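Local coordinates for peroxisomal acyl-coenzyme A oxidase 1 (Arabidopsis thaliana, PDB 1W07), which oxidises long- and medium-chain acyl-CoAs to 2-trans-enoyl-CoAs with FAD as cofactor, passing the electrons to oxygen to give hydrogen peroxide, at residues B[13-25]-B[542-554]. The protein carries 1 engineered substitution. Numbering follows the deposited sequence.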
# COMPACT_ATOMS: atom_id res chain seq x y z
N LYS B 13 14.94 25.13 14.75
CA LYS B 13 16.15 24.45 14.31
C LYS B 13 16.44 24.70 12.83
O LYS B 13 17.54 24.43 12.35
CB LYS B 13 16.04 22.94 14.52
CG LYS B 13 16.13 22.52 15.96
CD LYS B 13 15.91 21.02 16.05
CE LYS B 13 15.86 20.53 17.49
NZ LYS B 13 15.51 19.07 17.55
N ALA B 14 15.44 25.23 12.12
CA ALA B 14 15.58 25.50 10.69
C ALA B 14 16.81 26.33 10.38
O ALA B 14 17.09 27.31 11.07
CB ALA B 14 14.33 26.20 10.16
N GLU B 15 17.54 25.93 9.34
CA GLU B 15 18.74 26.63 8.91
C GLU B 15 18.48 27.35 7.59
O GLU B 15 19.40 27.60 6.81
CB GLU B 15 19.91 25.64 8.75
CG GLU B 15 20.22 24.92 10.06
CD GLU B 15 21.20 23.79 9.88
OE1 GLU B 15 21.16 23.12 8.83
OE2 GLU B 15 22.01 23.56 10.81
N PHE B 16 17.22 27.69 7.35
CA PHE B 16 16.84 28.40 6.13
C PHE B 16 15.51 29.09 6.44
O PHE B 16 14.80 28.66 7.35
CB PHE B 16 16.69 27.40 4.97
CG PHE B 16 15.49 26.51 5.08
CD1 PHE B 16 14.33 26.80 4.37
CD2 PHE B 16 15.49 25.41 5.94
CE1 PHE B 16 13.18 26.00 4.51
CE2 PHE B 16 14.36 24.61 6.08
CZ PHE B 16 13.20 24.91 5.37
N ASP B 17 15.18 30.16 5.71
CA ASP B 17 13.93 30.88 5.96
C ASP B 17 12.78 30.22 5.22
O ASP B 17 12.72 30.25 3.99
CB ASP B 17 14.03 32.36 5.56
CG ASP B 17 14.82 33.20 6.57
OD1 ASP B 17 14.70 32.94 7.79
OD2 ASP B 17 15.54 34.12 6.16
N VAL B 18 11.88 29.61 5.99
CA VAL B 18 10.74 28.89 5.46
C VAL B 18 9.84 29.70 4.55
O VAL B 18 9.34 29.18 3.56
CB VAL B 18 9.88 28.28 6.63
CG1 VAL B 18 9.33 29.39 7.53
CG2 VAL B 18 8.74 27.41 6.04
N GLU B 19 9.64 30.98 4.87
CA GLU B 19 8.77 31.81 4.05
C GLU B 19 9.25 31.89 2.59
O GLU B 19 8.44 31.94 1.67
CB GLU B 19 8.63 33.21 4.66
CG GLU B 19 7.89 33.22 6.01
CD GLU B 19 6.53 32.48 5.98
OE1 GLU B 19 5.66 32.84 5.16
OE2 GLU B 19 6.32 31.55 6.79
N ASP B 20 10.57 31.86 2.39
CA ASP B 20 11.15 31.89 1.04
C ASP B 20 11.01 30.53 0.37
O ASP B 20 10.79 30.44 -0.85
CB ASP B 20 12.63 32.27 1.10
CG ASP B 20 12.83 33.74 1.45
OD1 ASP B 20 12.47 34.59 0.61
OD2 ASP B 20 13.31 34.03 2.56
N MET B 21 11.14 29.46 1.14
CA MET B 21 10.98 28.12 0.59
C MET B 21 9.54 27.93 0.13
O MET B 21 9.27 27.18 -0.81
CB MET B 21 11.32 27.05 1.63
CG MET B 21 11.38 25.64 1.04
SD MET B 21 12.65 25.47 -0.23
CE MET B 21 14.04 24.91 0.76
N LYS B 22 8.59 28.59 0.81
CA LYS B 22 7.17 28.48 0.44
C LYS B 22 6.95 28.97 -0.98
O LYS B 22 6.14 28.43 -1.71
CB LYS B 22 6.29 29.31 1.39
CG LYS B 22 6.12 28.70 2.78
CD LYS B 22 5.18 29.53 3.66
CE LYS B 22 4.90 28.81 4.97
NZ LYS B 22 4.02 29.62 5.87
N ILE B 23 7.67 30.03 -1.36
CA ILE B 23 7.56 30.59 -2.71
C ILE B 23 8.12 29.61 -3.74
O ILE B 23 7.60 29.49 -4.85
CB ILE B 23 8.32 31.92 -2.81
CG1 ILE B 23 7.79 32.90 -1.76
CG2 ILE B 23 8.21 32.48 -4.24
CD1 ILE B 23 6.30 33.17 -1.88
N VAL B 24 9.20 28.93 -3.38
CA VAL B 24 9.81 27.95 -4.27
C VAL B 24 8.80 26.84 -4.59
O VAL B 24 8.62 26.46 -5.74
CB VAL B 24 11.06 27.29 -3.61
CG1 VAL B 24 11.59 26.18 -4.50
CG2 VAL B 24 12.14 28.33 -3.35
N TRP B 25 8.14 26.34 -3.55
CA TRP B 25 7.16 25.26 -3.70
C TRP B 25 5.97 25.67 -4.56
O TRP B 25 5.50 24.91 -5.40
CB TRP B 25 6.68 24.78 -2.32
CG TRP B 25 5.71 23.62 -2.37
CD1 TRP B 25 4.35 23.67 -2.26
CD2 TRP B 25 6.04 22.24 -2.62
NE1 TRP B 25 3.81 22.41 -2.43
CE2 TRP B 25 4.83 21.52 -2.65
CE3 TRP B 25 7.25 21.56 -2.82
CZ2 TRP B 25 4.79 20.13 -2.88
CZ3 TRP B 25 7.21 20.19 -3.05
CH2 TRP B 25 5.98 19.49 -3.07
N ASP B 542 18.56 30.86 -10.17
CA ASP B 542 18.75 31.79 -9.07
C ASP B 542 17.59 31.61 -8.10
O ASP B 542 16.44 31.93 -8.42
CB ASP B 542 18.78 33.23 -9.59
N ILE B 543 17.89 31.09 -6.92
CA ILE B 543 16.86 30.86 -5.90
C ILE B 543 17.20 31.63 -4.63
O ILE B 543 18.12 31.28 -3.90
CB ILE B 543 16.75 29.35 -5.57
CG1 ILE B 543 16.63 28.54 -6.87
CG2 ILE B 543 15.52 29.09 -4.71
CD1 ILE B 543 16.96 27.08 -6.70
N GLY B 544 16.45 32.69 -4.37
CA GLY B 544 16.70 33.51 -3.19
C GLY B 544 16.25 32.92 -1.87
O GLY B 544 15.42 32.00 -1.85
N GLY B 545 16.79 33.44 -0.78
CA GLY B 545 16.42 32.96 0.54
C GLY B 545 17.58 32.40 1.33
O GLY B 545 18.32 31.55 0.84
N LYS B 546 17.75 32.88 2.56
CA LYS B 546 18.83 32.38 3.39
C LYS B 546 18.76 30.86 3.55
O LYS B 546 17.77 30.33 4.07
CB LYS B 546 18.78 33.01 4.79
CG LYS B 546 19.12 34.48 4.85
CD LYS B 546 19.38 34.90 6.29
CE LYS B 546 19.74 36.37 6.40
NZ LYS B 546 18.56 37.23 6.12
N GLY B 547 19.81 30.19 3.09
CA GLY B 547 19.91 28.75 3.19
C GLY B 547 18.95 27.92 2.37
O GLY B 547 18.95 26.69 2.47
N VAL B 548 18.13 28.57 1.57
CA VAL B 548 17.15 27.89 0.74
C VAL B 548 17.80 26.94 -0.27
O VAL B 548 17.57 25.72 -0.25
CB VAL B 548 16.26 28.92 0.00
CG1 VAL B 548 15.31 28.24 -0.97
CG2 VAL B 548 15.48 29.73 1.03
N LYS B 549 18.64 27.49 -1.15
CA LYS B 549 19.29 26.66 -2.16
C LYS B 549 20.09 25.53 -1.53
O LYS B 549 20.14 24.43 -2.07
CB LYS B 549 20.18 27.52 -3.07
CG LYS B 549 20.95 26.68 -4.10
CD LYS B 549 21.72 27.52 -5.11
CE LYS B 549 20.82 28.07 -6.20
NZ LYS B 549 21.60 28.62 -7.33
N LYS B 550 20.70 25.80 -0.38
CA LYS B 550 21.49 24.79 0.31
C LYS B 550 20.63 23.58 0.70
O LYS B 550 21.05 22.42 0.54
CB LYS B 550 22.12 25.40 1.55
CG LYS B 550 22.85 24.42 2.45
CD LYS B 550 24.08 23.83 1.78
CE LYS B 550 24.75 22.82 2.68
NZ LYS B 550 25.00 23.40 4.03
N GLN B 551 19.44 23.84 1.23
CA GLN B 551 18.57 22.74 1.61
C GLN B 551 18.06 21.99 0.37
O GLN B 551 17.92 20.78 0.41
CB GLN B 551 17.40 23.25 2.46
CG GLN B 551 17.84 23.71 3.84
CD GLN B 551 18.72 22.68 4.52
OE1 GLN B 551 18.32 21.53 4.69
NE2 GLN B 551 19.92 23.09 4.92
N LEU B 552 17.80 22.70 -0.72
CA LEU B 552 17.35 22.05 -1.95
C LEU B 552 18.49 21.16 -2.48
O LEU B 552 18.26 20.09 -3.04
CB LEU B 552 16.96 23.08 -3.00
CG LEU B 552 15.70 23.89 -2.67
CD1 LEU B 552 15.44 24.93 -3.75
CD2 LEU B 552 14.51 22.94 -2.53
N ASN B 553 19.72 21.62 -2.27
CA ASN B 553 20.90 20.87 -2.71
C ASN B 553 20.96 19.57 -1.92
O ASN B 553 21.20 18.49 -2.48
CB ASN B 553 22.17 21.69 -2.48
CG ASN B 553 23.39 21.05 -3.11
OD1 ASN B 553 23.68 21.26 -4.29
ND2 ASN B 553 24.09 20.24 -2.33
N ASN B 554 20.72 19.66 -0.61
CA ASN B 554 20.71 18.46 0.23
C ASN B 554 19.70 17.44 -0.29
O ASN B 554 20.02 16.28 -0.48
CB ASN B 554 20.36 18.81 1.69
CG ASN B 554 21.47 19.56 2.43
OD1 ASN B 554 22.66 19.37 2.16
ND2 ASN B 554 21.09 20.39 3.40
O HOH W 1 20.66 25.90 5.04
O HOH W 2 22.29 21.64 6.01
O HOH W 3 15.69 34.88 3.49
O HOH W 4 15.97 36.33 7.73
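V24, M21 and V548 carry the apolar part of the contact. The compact, branched valines suit close packing: V24 CG2 lies 3.7 Å from I543 CG2 and also meets V548 CG1 tip to tip. The flexible thioether of M21, bent at chi2 and chi3, brings CE to 3.9 Å from L552 CD2 and sets SD against V548 CG1. The flat ring of F16 rests obliquely on the methylene CG of Q551 (CD2 to CG 3.6 Å), its own CG lying between backbone N and carbonyl carbon (chi1 71°).

Helix 18-26 of the N-terminal acyl-CoA oxidase region meets the start of helix 548-566 in the C-terminal region, the short axes crossing at -59°. Y342 and F346 of helix 328-363 adjoin the same apolar cluster.

One direct backbone hydrogen bond, D17 N to K546 O (3.1 Å), joins the loops. G545 and G547 both have positive phi, and their bare CA atoms let D20 CB (3.9 Å) and E15 O (3.8 Å) come close.

Waters complete the polar links. One donates to both carboxylates, D17 OD2 and D20 OD2, while accepting from K546 N; another bridges D17 OD2 to K546 NZ, whose direct separation is 4.3 Å. A third accepts from Q551 NE2, the polar end of that chain, and donates to E15 O and G547 O.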